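Local coordinates for protein Nrps/pks (PDB 4OPE) that probably catalyses the decarboxylative condensation that extends the growing oxazolomycin chain, as a ketosynthase domain of an AT-less type I polyketide synthase, at residues Arg96-Thr101 with Glu241-Val246; Val102-Glu107 with Tyr568-Glu573; Pro447-Ala452 with Val500-Val505. All blocks are in the same frame, centred on the assembly; numbering follows the deposited sequence.

Interaction 1. Residues Arg96-Thr101 with Glu241-Val246; sequences RIFLQT and EGSGAV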
ATOM      1  N   ARG A  96       0.552  -3.712 -16.786  1.00 38.84           N
ATOM      2  CA  ARG A  96       0.044  -4.524 -17.855  1.00 39.69           C
ATOM      3  C   ARG A  96       0.114  -6.006 -17.555  1.00 38.50           C
ATOM      4  O   ARG A  96      -0.811  -6.766 -17.819  1.00 35.98           O
ATOM      5  CB  ARG A  96       0.857  -4.245 -19.092  1.00 42.06           C
ATOM      6  CG  ARG A  96       0.941  -2.754 -19.453  1.00 43.55           C
ATOM      7  CD  ARG A  96       1.671  -2.593 -20.761  1.00 42.02           C
ATOM      8  NE  ARG A  96       2.783  -1.672 -20.669  1.00 39.20           N
ATOM      9  CZ  ARG A  96       3.942  -1.847 -21.272  1.00 37.79           C
ATOM     10  NH1 ARG A  96       4.220  -2.952 -21.961  1.00 39.39           N
ATOM     11  NH2 ARG A  96       4.844  -0.911 -21.161  1.00 38.79           N
ATOM     12  N   ILE A  97       1.244  -6.419 -17.017  1.00 38.82           N
ATOM     13  CA  ILE A  97       1.476  -7.815 -16.738  1.00 36.73           C
ATOM     14  C   ILE A  97       0.573  -8.301 -15.631  1.00 34.99           C
ATOM     15  O   ILE A  97       0.046  -9.419 -15.681  1.00 35.89           O
ATOM     16  CB  ILE A  97       2.942  -8.029 -16.400  1.00 37.91           C
ATOM     17  CG1 ILE A  97       3.728  -7.883 -17.704  1.00 39.59           C
ATOM     18  CG2 ILE A  97       3.150  -9.391 -15.754  1.00 38.41           C
ATOM     19  CD1 ILE A  97       5.215  -8.064 -17.547  1.00 41.84           C
ATOM     20  N   PHE A  98       0.384  -7.473 -14.625  1.00 31.74           N
ATOM     21  CA  PHE A  98      -0.496  -7.855 -13.563  1.00 31.67           C
ATOM     22  C   PHE A  98      -1.956  -8.070 -14.036  1.00 31.61           C
ATOM     23  O   PHE A  98      -2.677  -8.904 -13.500  1.00 29.25           O
ATOM     24  CB  PHE A  98      -0.429  -6.835 -12.445  1.00 31.99           C
ATOM     25  CG  PHE A  98      -1.028  -7.302 -11.182  1.00 31.96           C
ATOM     26  CD1 PHE A  98      -0.518  -8.403 -10.526  1.00 32.80           C
ATOM     27  CD2 PHE A  98      -2.090  -6.673 -10.650  1.00 33.80           C
ATOM     28  CE1 PHE A  98      -1.079  -8.868  -9.344  1.00 32.87           C
ATOM     29  CE2 PHE A  98      -2.658  -7.134  -9.458  1.00 34.88           C
ATOM     30  CZ  PHE A  98      -2.150  -8.236  -8.814  1.00 32.71           C
ATOM     31  N   LEU A  99      -2.372  -7.340 -15.053  1.00 30.96           N
ATOM     32  CA  LEU A  99      -3.685  -7.557 -15.603  1.00 31.83           C
ATOM     33  C   LEU A  99      -3.802  -8.951 -16.198  1.00 32.12           C
ATOM     34  O   LEU A  99      -4.768  -9.690 -15.937  1.00 32.16           O
ATOM     35  CB  LEU A  99      -3.977  -6.553 -16.682  1.00 33.70           C
ATOM     36  CG  LEU A  99      -4.643  -5.273 -16.267  1.00 36.18           C
ATOM     37  CD1 LEU A  99      -4.533  -4.350 -17.456  1.00 38.37           C
ATOM     38  CD2 LEU A  99      -6.101  -5.483 -15.892  1.00 36.83           C
ATOM     39  N   GLN A 100      -2.806  -9.342 -16.977  1.00 31.95           N
ATOM     40  CA  GLN A 100      -2.822 -10.693 -17.517  1.00 32.60           C
ATOM     41  C   GLN A 100      -2.736 -11.744 -16.401  1.00 31.61           C
ATOM     42  O   GLN A 100      -3.432 -12.756 -16.458  1.00 31.87           O
ATOM     43  CB  GLN A 100      -1.754 -10.866 -18.581  1.00 33.85           C
ATOM     44  CG  GLN A 100      -1.930  -9.851 -19.737  1.00 37.08           C
ATOM     45  CD  GLN A 100      -0.825  -9.955 -20.801  1.00 39.49           C
ATOM     46  OE1 GLN A 100       0.257 -10.361 -20.500  1.00 39.28           O
ATOM     47  NE2 GLN A 100      -1.099  -9.538 -22.022  1.00 42.46           N
ATOM     48  N   THR A 101      -1.934 -11.483 -15.372  1.00 29.92           N
ATOM     49  CA  THR A 101      -1.831 -12.385 -14.245  1.00 29.19           C
ATOM     50  C   THR A 101      -3.171 -12.574 -13.581  1.00 29.01           C
ATOM     51  O   THR A 101      -3.598 -13.690 -13.319  1.00 30.13           O
ATOM     52  CB  THR A 101      -0.824 -11.831 -13.240  1.00 30.38           C
ATOM     53  OG1 THR A 101       0.468 -11.806 -13.864  1.00 32.32           O
ATOM     54  CG2 THR A 101      -0.789 -12.646 -11.961  1.00 29.19           C
ATOM     55  N   GLU A 241      12.685 -10.632 -11.784  1.00 33.23           N
ATOM     56  CA  GLU A 241      11.399 -10.120 -12.178  1.00 33.23           C
ATOM     57  C   GLU A 241      10.278 -11.153 -11.906  1.00 33.01           C
ATOM     58  O   GLU A 241      10.508 -12.351 -11.814  1.00 31.79           O
ATOM     59  CB  GLU A 241      11.440  -9.798 -13.641  1.00 34.58           C
ATOM     60  CG  GLU A 241      12.327  -8.625 -13.997  1.00 35.74           C
ATOM     61  CD  GLU A 241      12.302  -8.309 -15.494  1.00 35.93           C
ATOM     62  OE1 GLU A 241      12.296  -7.125 -15.884  1.00 38.23           O
ATOM     63  OE2 GLU A 241      12.277  -9.243 -16.302  1.00 37.05           O
ATOM     64  N   GLY A 242       9.072 -10.676 -11.713  1.00 31.99           N
ATOM     65  CA  GLY A 242       7.973 -11.588 -11.511  1.00 31.77           C
ATOM     66  C   GLY A 242       6.629 -10.924 -11.314  1.00 30.69           C
ATOM     67  O   GLY A 242       6.530  -9.758 -10.961  1.00 31.67           O
ATOM     68  N   SER A 243       5.599 -11.712 -11.520  1.00 30.43           N
ATOM     69  CA  SER A 243       4.231 -11.302 -11.301  1.00 31.13           C
ATOM     70  C   SER A 243       3.512 -12.515 -10.726  1.00 32.33           C
ATOM     71  O   SER A 243       3.689 -13.648 -11.239  1.00 32.54           O
ATOM     72  CB  SER A 243       3.587 -10.974 -12.638  1.00 31.67           C
ATOM     73  OG  SER A 243       2.396 -10.253 -12.465  1.00 33.75           O
ATOM     74  N   GLY A 244       2.712 -12.299  -9.672  1.00 29.11           N
ATOM     75  CA  GLY A 244       1.986 -13.376  -9.117  1.00 26.95           C
ATOM     76  C   GLY A 244       0.792 -12.951  -8.339  1.00 26.97           C
ATOM     77  O   GLY A 244       0.748 -11.863  -7.803  1.00 25.58           O
ATOM     78  N   ALA A 245      -0.195 -13.845  -8.268  1.00 27.08           N
ATOM     79  CA  ALA A 245      -1.385 -13.565  -7.501  1.00 26.70           C
ATOM     80  C   ALA A 245      -2.053 -14.855  -7.064  1.00 27.21           C
ATOM     81  O   ALA A 245      -1.967 -15.875  -7.747  1.00 25.88           O
ATOM     82  CB  ALA A 245      -2.335 -12.742  -8.348  1.00 27.49           C
ATOM     83  N   VAL A 246      -2.719 -14.783  -5.921  1.00 27.06           N
ATOM     84  CA  VAL A 246      -3.519 -15.857  -5.437  1.00 28.09           C
ATOM     85  C   VAL A 246      -4.926 -15.327  -5.232  1.00 29.73           C
ATOM     86  O   VAL A 246      -5.160 -14.103  -5.095  1.00 28.74           O
ATOM     87  CB  VAL A 246      -2.994 -16.380  -4.086  1.00 28.98           C
ATOM     88  CG1 VAL A 246      -1.629 -17.017  -4.241  1.00 29.72           C
ATOM     89  CG2 VAL A 246      -2.915 -15.285  -3.044  1.00 28.33           C
TER

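Interaction 2. Residues Val102-Glu107 with Tyr568-Glu573; sequences VWHLLE and YPFARE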
ATOM      1  N   VAL A 102      -3.899 -11.505 -13.355  1.00 29.36           N
ATOM      2  CA  VAL A 102      -5.203 -11.674 -12.707  1.00 29.43           C
ATOM      3  C   VAL A 102      -6.149 -12.476 -13.568  1.00 29.20           C
ATOM      4  O   VAL A 102      -6.874 -13.345 -13.070  1.00 29.87           O
ATOM      5  CB  VAL A 102      -5.822 -10.351 -12.276  1.00 28.89           C
ATOM      6  CG1 VAL A 102      -7.196 -10.582 -11.679  1.00 28.98           C
ATOM      7  CG2 VAL A 102      -4.911  -9.719 -11.236  1.00 28.05           C
ATOM      8  N   TRP A 103      -6.120 -12.215 -14.865  1.00 29.47           N
ATOM      9  CA  TRP A 103      -6.918 -13.016 -15.793  1.00 29.23           C
ATOM     10  C   TRP A 103      -6.571 -14.495 -15.615  1.00 29.58           C
ATOM     11  O   TRP A 103      -7.475 -15.340 -15.482  1.00 29.50           O
ATOM     12  CB  TRP A 103      -6.693 -12.626 -17.258  1.00 30.43           C
ATOM     13  CG  TRP A 103      -7.657 -13.347 -18.135  1.00 31.76           C
ATOM     14  CD1 TRP A 103      -7.483 -14.551 -18.757  1.00 31.11           C
ATOM     15  CD2 TRP A 103      -8.991 -12.920 -18.449  1.00 32.82           C
ATOM     16  NE1 TRP A 103      -8.629 -14.904 -19.458  1.00 30.39           N
ATOM     17  CE2 TRP A 103      -9.574 -13.931 -19.273  1.00 31.67           C
ATOM     18  CE3 TRP A 103      -9.747 -11.792 -18.118  1.00 31.74           C
ATOM     19  CZ2 TRP A 103     -10.881 -13.844 -19.745  1.00 31.69           C
ATOM     20  CZ3 TRP A 103     -11.053 -11.696 -18.605  1.00 32.47           C
ATOM     21  CH2 TRP A 103     -11.601 -12.712 -19.410  1.00 32.79           C
ATOM     22  N   HIS A 104      -5.273 -14.826 -15.618  1.00 28.92           N
ATOM     23  CA  HIS A 104      -4.904 -16.212 -15.507  1.00 29.30           C
ATOM     24  C   HIS A 104      -5.220 -16.781 -14.134  1.00 29.58           C
ATOM     25  O   HIS A 104      -5.541 -17.960 -14.024  1.00 30.70           O
ATOM     26  CB  HIS A 104      -3.466 -16.414 -15.857  1.00 30.37           C
ATOM     27  CG  HIS A 104      -3.174 -16.216 -17.305  1.00 31.48           C
ATOM     28  ND1 HIS A 104      -2.036 -15.589 -17.756  1.00 31.85           N
ATOM     29  CD2 HIS A 104      -3.871 -16.572 -18.407  1.00 33.85           C
ATOM     30  CE1 HIS A 104      -2.036 -15.569 -19.076  1.00 32.40           C
ATOM     31  NE2 HIS A 104      -3.134 -16.174 -19.494  1.00 35.03           N
ATOM     32  N   LEU A 105      -5.177 -15.956 -13.103  1.00 28.49           N
ATOM     33  CA  LEU A 105      -5.578 -16.406 -11.782  1.00 28.59           C
ATOM     34  C   LEU A 105      -7.034 -16.906 -11.785  1.00 30.35           C
ATOM     35  O   LEU A 105      -7.360 -17.982 -11.199  1.00 30.56           O
ATOM     36  CB  LEU A 105      -5.430 -15.254 -10.764  1.00 28.74           C
ATOM     37  CG  LEU A 105      -6.077 -15.362  -9.383  1.00 28.54           C
ATOM     38  CD1 LEU A 105      -5.416 -16.547  -8.719  1.00 29.62           C
ATOM     39  CD2 LEU A 105      -5.858 -14.131  -8.514  1.00 27.69           C
ATOM     40  N   LEU A 106      -7.933 -16.138 -12.408  1.00 30.26           N
ATOM     41  CA  LEU A 106      -9.338 -16.521 -12.378  1.00 30.53           C
ATOM     42  C   LEU A 106      -9.524 -17.838 -13.112  1.00 31.19           C
ATOM     43  O   LEU A 106     -10.240 -18.734 -12.651  1.00 32.43           O
ATOM     44  CB  LEU A 106     -10.180 -15.438 -12.959  1.00 32.19           C
ATOM     45  CG  LEU A 106     -10.778 -14.444 -11.968  1.00 34.77           C
ATOM     46  CD1 LEU A 106      -9.972 -14.153 -10.717  1.00 34.83           C
ATOM     47  CD2 LEU A 106     -11.117 -13.180 -12.714  1.00 35.70           C
ATOM     48  N   GLU A 107      -8.800 -18.005 -14.209  1.00 31.06           N
ATOM     49  CA  GLU A 107      -8.837 -19.278 -14.912  1.00 31.58           C
ATOM     50  C   GLU A 107      -8.303 -20.412 -14.050  1.00 31.03           C
ATOM     51  O   GLU A 107      -8.888 -21.485 -14.000  1.00 32.57           O
ATOM     52  CB  GLU A 107      -8.101 -19.197 -16.242  1.00 31.43           C
ATOM     53  CG  GLU A 107      -8.728 -18.153 -17.152  1.00 31.00           C
ATOM     54  CD  GLU A 107      -8.199 -18.183 -18.576  1.00 31.93           C
ATOM     55  OE1 GLU A 107      -6.959 -18.513 -18.740  1.00 31.83           O
ATOM     56  OE2 GLU A 107      -9.032 -17.869 -19.499  1.00 28.71           O
ATOM     57  N   TYR A 568      -5.512 -18.395 -21.120  1.00 35.10           N
ATOM     58  CA  TYR A 568      -5.759 -17.680 -22.361  1.00 35.78           C
ATOM     59  C   TYR A 568      -4.459 -17.143 -22.959  1.00 35.21           C
ATOM     60  O   TYR A 568      -3.704 -16.495 -22.278  1.00 32.25           O
ATOM     61  CB  TYR A 568      -6.701 -16.504 -22.099  1.00 37.37           C
ATOM     62  CG  TYR A 568      -7.110 -15.768 -23.341  1.00 37.67           C
ATOM     63  CD1 TYR A 568      -8.120 -16.245 -24.137  1.00 39.63           C
ATOM     64  CD2 TYR A 568      -6.509 -14.588 -23.711  1.00 40.07           C
ATOM     65  CE1 TYR A 568      -8.545 -15.559 -25.255  1.00 38.88           C
ATOM     66  CE2 TYR A 568      -6.896 -13.914 -24.855  1.00 39.64           C
ATOM     67  CZ  TYR A 568      -7.916 -14.424 -25.628  1.00 39.16           C
ATOM     68  OH  TYR A 568      -8.335 -13.808 -26.768  1.00 38.20           O
ATOM     69  N   PRO A 569      -4.194 -17.432 -24.241  1.00 36.00           N
ATOM     70  CA  PRO A 569      -3.006 -16.924 -24.894  1.00 35.19           C
ATOM     71  C   PRO A 569      -3.158 -15.495 -25.426  1.00 35.39           C
ATOM     72  O   PRO A 569      -3.457 -15.284 -26.569  1.00 35.88           O
ATOM     73  CB  PRO A 569      -2.784 -17.916 -26.029  1.00 36.05           C
ATOM     74  CG  PRO A 569      -4.152 -18.365 -26.402  1.00 36.97           C
ATOM     75  CD  PRO A 569      -5.010 -18.242 -25.164  1.00 36.87           C
ATOM     76  N   PHE A 570      -2.894 -14.517 -24.586  1.00 36.10           N
ATOM     77  CA  PHE A 570      -3.014 -13.129 -24.972  1.00 35.64           C
ATOM     78  C   PHE A 570      -2.188 -12.823 -26.200  1.00 36.98           C
ATOM     79  O   PHE A 570      -1.191 -13.464 -26.476  1.00 34.08           O
ATOM     80  CB  PHE A 570      -2.569 -12.231 -23.826  1.00 34.03           C
ATOM     81  CG  PHE A 570      -3.547 -12.185 -22.704  1.00 33.19           C
ATOM     82  CD1 PHE A 570      -4.747 -11.511 -22.848  1.00 33.76           C
ATOM     83  CD2 PHE A 570      -3.295 -12.850 -21.532  1.00 31.95           C
ATOM     84  CE1 PHE A 570      -5.668 -11.474 -21.814  1.00 34.49           C
ATOM     85  CE2 PHE A 570      -4.200 -12.822 -20.497  1.00 33.10           C
ATOM     86  CZ  PHE A 570      -5.387 -12.115 -20.622  1.00 33.70           C
ATOM     87  N   ALA A 571      -2.622 -11.811 -26.927  1.00 39.60           N
ATOM     88  CA  ALA A 571      -1.854 -11.347 -28.049  1.00 43.81           C
ATOM     89  C   ALA A 571      -0.621 -10.739 -27.469  1.00 45.01           C
ATOM     90  O   ALA A 571      -0.694 -10.179 -26.376  1.00 47.30           O
ATOM     91  CB  ALA A 571      -2.619 -10.300 -28.842  1.00 43.98           C
ATOM     92  N   ARG A 572       0.483 -10.823 -28.211  1.00 44.99           N
ATOM     93  CA  ARG A 572       1.739 -10.192 -27.814  1.00 46.69           C
ATOM     94  C   ARG A 572       2.157  -9.018 -28.712  1.00 49.40           C
ATOM     95  O   ARG A 572       3.091  -9.152 -29.496  1.00 45.59           O
ATOM     96  CB  ARG A 572       2.838 -11.229 -27.768  1.00 46.06           C
ATOM     97  CG  ARG A 572       2.596 -12.244 -26.687  1.00 49.67           C
ATOM     98  CD  ARG A 572       3.524 -13.413 -26.820  1.00 52.28           C
ATOM     99  NE  ARG A 572       2.890 -14.463 -27.585  1.00 59.85           N
ATOM    100  CZ  ARG A 572       3.531 -15.374 -28.311  1.00 69.91           C
ATOM    101  NH1 ARG A 572       4.866 -15.378 -28.396  1.00 70.73           N
ATOM    102  NH2 ARG A 572       2.817 -16.290 -28.968  1.00 74.39           N
ATOM    103  N   GLU A 573       1.479  -7.874 -28.549  1.00 53.78           N
ATOM    104  CA  GLU A 573       1.874  -6.613 -29.173  1.00 55.37           C
ATOM    105  C   GLU A 573       2.931  -5.949 -28.296  1.00 54.31           C
ATOM    106  O   GLU A 573       2.743  -5.801 -27.084  1.00 51.73           O
ATOM    107  CB  GLU A 573       0.697  -5.636 -29.316  1.00 60.04           C
ATOM    108  CG  GLU A 573      -0.593  -6.212 -29.905  1.00 69.04           C
ATOM    109  CD  GLU A 573      -0.442  -6.723 -31.333  1.00 77.69           C
ATOM    110  OE1 GLU A 573      -1.070  -7.766 -31.678  1.00 75.98           O
ATOM    111  OE2 GLU A 573       0.307  -6.068 -32.106  1.00 86.01           O
TER

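Interaction 3. Residues Pro447-Ala452 with Val500-Val505; sequences PPYVCA and VVFDTV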
ATOM      1  N   PRO A 447     -18.564 -40.542 -20.823  1.00 54.49           N
ATOM      2  CA  PRO A 447     -18.476 -39.954 -22.139  1.00 51.24           C
ATOM      3  C   PRO A 447     -19.774 -40.059 -22.937  1.00 50.02           C
ATOM      4  O   PRO A 447     -20.703 -40.728 -22.543  1.00 50.91           O
ATOM      5  CB  PRO A 447     -17.352 -40.769 -22.827  1.00 53.60           C
ATOM      6  CG  PRO A 447     -17.199 -42.009 -22.022  1.00 54.79           C
ATOM      7  CD  PRO A 447     -17.538 -41.579 -20.616  1.00 54.43           C
ATOM      8  N   PRO A 448     -19.843 -39.366 -24.054  1.00 47.60           N
ATOM      9  CA  PRO A 448     -18.838 -38.415 -24.472  1.00 46.47           C
ATOM     10  C   PRO A 448     -18.961 -37.073 -23.718  1.00 46.53           C
ATOM     11  O   PRO A 448     -19.850 -36.873 -22.844  1.00 45.28           O
ATOM     12  CB  PRO A 448     -19.112 -38.260 -25.949  1.00 48.32           C
ATOM     13  CG  PRO A 448     -20.600 -38.417 -26.035  1.00 51.01           C
ATOM     14  CD  PRO A 448     -20.932 -39.485 -25.021  1.00 49.63           C
ATOM     15  N   TYR A 449     -18.007 -36.200 -24.010  1.00 43.07           N
ATOM     16  CA  TYR A 449     -17.893 -34.977 -23.325  1.00 42.32           C
ATOM     17  C   TYR A 449     -17.749 -33.960 -24.406  1.00 43.54           C
ATOM     18  O   TYR A 449     -17.394 -34.295 -25.544  1.00 41.55           O
ATOM     19  CB  TYR A 449     -16.664 -34.950 -22.426  1.00 42.96           C
ATOM     20  CG  TYR A 449     -16.546 -36.066 -21.414  1.00 43.60           C
ATOM     21  CD1 TYR A 449     -17.309 -36.089 -20.264  1.00 43.04           C
ATOM     22  CD2 TYR A 449     -15.591 -37.076 -21.580  1.00 48.24           C
ATOM     23  CE1 TYR A 449     -17.164 -37.118 -19.337  1.00 44.47           C
ATOM     24  CE2 TYR A 449     -15.441 -38.102 -20.647  1.00 46.26           C
ATOM     25  CZ  TYR A 449     -16.244 -38.124 -19.543  1.00 45.42           C
ATOM     26  OH  TYR A 449     -16.089 -39.148 -18.633  1.00 49.56           O
ATOM     27  N   VAL A 450     -18.028 -32.710 -24.043  1.00 43.98           N
ATOM     28  CA  VAL A 450     -17.806 -31.612 -24.966  1.00 44.11           C
ATOM     29  C   VAL A 450     -16.621 -30.835 -24.489  1.00 41.14           C
ATOM     30  O   VAL A 450     -16.516 -30.558 -23.298  1.00 43.62           O
ATOM     31  CB  VAL A 450     -19.013 -30.671 -25.067  1.00 46.09           C
ATOM     32  CG1 VAL A 450     -19.372 -30.090 -23.717  1.00 48.09           C
ATOM     33  CG2 VAL A 450     -18.731 -29.569 -26.070  1.00 44.52           C
ATOM     34  N   CYS A 451     -15.723 -30.526 -25.413  1.00 37.92           N
ATOM     35  CA  CYS A 451     -14.643 -29.622 -25.160  1.00 38.00           C
ATOM     36  C   CYS A 451     -15.001 -28.320 -25.808  1.00 38.97           C
ATOM     37  O   CYS A 451     -15.088 -28.221 -27.023  1.00 44.28           O
ATOM     38  CB  CYS A 451     -13.357 -30.114 -25.796  1.00 40.06           C
ATOM     39  SG  CYS A 451     -12.055 -28.853 -26.003  1.00 38.83           S
ATOM     40  N   ALA A 452     -15.162 -27.289 -25.013  1.00 38.42           N
ATOM     41  CA  ALA A 452     -15.632 -26.039 -25.567  1.00 37.17           C
ATOM     42  C   ALA A 452     -14.573 -24.935 -25.340  1.00 35.15           C
ATOM     43  O   ALA A 452     -14.204 -24.655 -24.209  1.00 33.30           O
ATOM     44  CB  ALA A 452     -16.960 -25.704 -24.911  1.00 36.00           C
ATOM     45  N   VAL A 500     -15.611 -29.753 -29.609  1.00 39.56           N
ATOM     46  CA  VAL A 500     -15.389 -31.126 -30.001  1.00 41.47           C
ATOM     47  C   VAL A 500     -16.098 -32.018 -29.020  1.00 43.14           C
ATOM     48  O   VAL A 500     -16.138 -31.759 -27.810  1.00 46.86           O
ATOM     49  CB  VAL A 500     -13.909 -31.503 -29.950  1.00 44.19           C
ATOM     50  CG1 VAL A 500     -13.661 -32.745 -30.763  1.00 45.02           C
ATOM     51  CG2 VAL A 500     -13.052 -30.360 -30.478  1.00 46.30           C
ATOM     52  N   VAL A 501     -16.674 -33.077 -29.553  1.00 44.19           N
ATOM     53  CA  VAL A 501     -17.207 -34.156 -28.751  1.00 42.44           C
ATOM     54  C   VAL A 501     -16.135 -35.193 -28.639  1.00 38.29           C
ATOM     55  O   VAL A 501     -15.488 -35.501 -29.629  1.00 35.88           O
ATOM     56  CB  VAL A 501     -18.428 -34.769 -29.391  1.00 43.96           C
ATOM     57  CG1 VAL A 501     -19.059 -35.734 -28.406  1.00 44.28           C
ATOM     58  CG2 VAL A 501     -19.395 -33.659 -29.753  1.00 46.68           C
ATOM     59  N   PHE A 502     -15.905 -35.685 -27.427  1.00 37.67           N
ATOM     60  CA  PHE A 502     -14.752 -36.567 -27.194  1.00 38.04           C
ATOM     61  C   PHE A 502     -14.993 -37.505 -26.028  1.00 38.76           C
ATOM     62  O   PHE A 502     -15.775 -37.208 -25.110  1.00 37.73           O
ATOM     63  CB  PHE A 502     -13.435 -35.765 -27.024  1.00 37.26           C
ATOM     64  CG  PHE A 502     -13.283 -35.088 -25.665  1.00 37.18           C
ATOM     65  CD1 PHE A 502     -13.918 -33.890 -25.384  1.00 36.32           C
ATOM     66  CD2 PHE A 502     -12.518 -35.676 -24.660  1.00 35.59           C
ATOM     67  CE1 PHE A 502     -13.788 -33.301 -24.135  1.00 35.60           C
ATOM     68  CE2 PHE A 502     -12.407 -35.096 -23.417  1.00 36.13           C
ATOM     69  CZ  PHE A 502     -13.014 -33.877 -23.164  1.00 35.06           C
ATOM     70  N   ASP A 503     -14.306 -38.638 -26.082  1.00 40.13           N
ATOM     71  CA  ASP A 503     -14.459 -39.684 -25.071  1.00 44.04           C
ATOM     72  C   ASP A 503     -13.285 -39.686 -24.107  1.00 41.21           C
ATOM     73  O   ASP A 503     -13.417 -40.022 -22.935  1.00 39.62           O
ATOM     74  CB  ASP A 503     -14.472 -41.072 -25.751  1.00 49.31           C
ATOM     75  CG  ASP A 503     -15.552 -41.228 -26.788  1.00 53.18           C
ATOM     76  OD1 ASP A 503     -16.715 -40.864 -26.496  1.00 55.23           O
ATOM     77  OD2 ASP A 503     -15.236 -41.755 -27.885  1.00 58.53           O
ATOM     78  N   THR A 504     -12.112 -39.395 -24.660  1.00 40.65           N
ATOM     79  CA  THR A 504     -10.873 -39.424 -23.931  1.00 41.29           C
ATOM     80  C   THR A 504      -9.974 -38.285 -24.354  1.00 42.36           C
ATOM     81  O   THR A 504     -10.156 -37.630 -25.380  1.00 43.67           O
ATOM     82  CB  THR A 504     -10.065 -40.699 -24.243  1.00 42.81           C
ATOM     83  OG1 THR A 504      -9.658 -40.676 -25.621  1.00 44.78           O
ATOM     84  CG2 THR A 504     -10.889 -41.909 -23.984  1.00 43.66           C
ATOM     85  N   VAL A 505      -8.948 -38.101 -23.556  1.00 43.39           N
ATOM     86  CA  VAL A 505      -7.944 -37.121 -23.816  1.00 42.84           C
ATOM     87  C   VAL A 505      -7.205 -37.338 -25.150  1.00 41.26           C
ATOM     88  O   VAL A 505      -7.008 -36.398 -25.902  1.00 40.19           O
ATOM     89  CB  VAL A 505      -7.020 -37.125 -22.618  1.00 43.53           C
ATOM     90  CG1 VAL A 505      -5.699 -36.545 -22.979  1.00 46.76           C
ATOM     91  CG2 VAL A 505      -7.674 -36.352 -21.496  1.00 42.29           C
TER

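Interaction 1. Residues Arg96-Thr101 with Glu241-Val246
T101 and S243 meet in a buried packing of helix on sheet, where helix 93-108 lies against strand 242-250 close to the centre of the chain. Over these segments the helix runs at 37° to the strand, their axes 8.0 Å apart at closest approach. The polar link is a hydroxyl pair: T101 OG1 and S243 OG are hydrogen-bonded at 2.8 Å, and either may be the donor. S243 holds its OG anti to its backbone N (chi1 -165°), which extends the hydroxyl to the helix. There it also meets I97, whose CG2 methyl lies 3.5 Å from S243 OG. This layering of helices on a mixed sheet belongs to the thiolase fold of ketosynthases; here the strand runs between strands 9-17 and 197-204. Small residues suit the positions that face the helix, S243 and A245. A245 adds just a methyl, its CB 3.9 Å from T101 CG2, and between them T101 CG2 rests on the G244 backbone, 4.0 Å from G244 C. F98 fills the adjoining space, presenting its ring edge to S243 OG and G244 O, with F98 CE1 4.2 Å from A245 CB. F98 also packs on V155 and V159 of helix 152-163.

Interaction 2. Residues Val102-Glu107 with Tyr568-Glu573
The F570 ring turns its edge to the face of the W103 indole five-membered ring in an offset edge-to-face pair, centroids 5.2 Å apart and planes at 76°. F570 CZ makes the approach, 3.6 Å from W103 CG, while Y568 CD2 lies over one F570 face near its rim. With CG anti to the backbone N (chi1 -173°), W103 reaches the loop, meeting the F570 ring and, through NE1, Y568 CB at 3.6 Å. The imidazole of H104 completes the aromatic cluster; at its edge, nearly in plane, NE2 donates an almost straight bond of 2.9 Å to Y568 O. E107 grips the other end of the same residue, as OE1 accepts the proton of Y568 N at 2.8 Å through its syn lone pair. Its OE2 receives a weak bond from W103 NE1, so one carboxylate ties indole to loop. The Tyr-Pro-Phe sequence resembles the linker motif known from polyketide synthases, which runs back over the ketosynthase surface. F80 joins the cluster edge-to-face with both W103 and F570, F162 of helix 152-163 packs on W103, and the Y568 hydroxyl bonds to R456 N just ahead of helix 458-473, whose R460 also touches the Y568 side chain.

Interaction 3. Residues Pro447-Ala452 with Val500-Val505
F502 carries its CG between backbone N and carbonyl carbon (chi1 76°), which swings the ring across to the neighbouring antiparallel strand, with Y449 CB over one face and C451 N at its edge. Y449, with CG anti to its carbonyl carbon (chi1 -55°), turns its ring toward D503, whose O lies at the ring edge, and leaves CB over the F502 face, a CH-pi contact 4.0 Å from the ring centroid. F502 CE1 reaches C451 CB at 3.6 Å. V450 and V501 pair on the other face, where P448 CB and V501 CG1 lie side by side at 3.5 Å. Y449 N gives its proton to F502 O at 2.7 Å and F502 N to Y449 O at 2.8 Å, while C451 N bonds to V500 O and V500 N to C451 O. These are the paired edge and central strands of a three-stranded sheet, resembling the linker subdomain that flanks polyketide ketosynthases. Helices 481-488 and 505-516 pack on the side of F502 and C451, and helix 541-550 on that of V501. Regular bonding starts at Y449 N, consistent with the cis-proline P448 before it. Four main-chain bonds set the register; F502, Y449, C451 and V500 pack on the buried face, and V501 with P448 forms a partly exposed apolar patch on the other.

In the fold
Interactions 1 and 2 share helix 93-108 and touch, their centres 10 Å apart: L105 packs on A245 and V246, and Q100 on F570. Interaction 1 is wholly buried near the chain centre, joining the helix to the central sheet through a hydroxyl pair and the packing of I97 and F98 on small strand residues. Interaction 2 is largely buried, H104 and E107 partly exposed, and holds the late loop 568-573 through large rings, an imidazole and a carboxylate. Interaction 3 lies apart, about 32 Å from interaction 1 and 24 Å from interaction 2, centre to centre. It is partly buried, with P447 and D503 exposed, in a separate small sheet held by main-chain bonds. In sequence its segments fall between those of interaction 2.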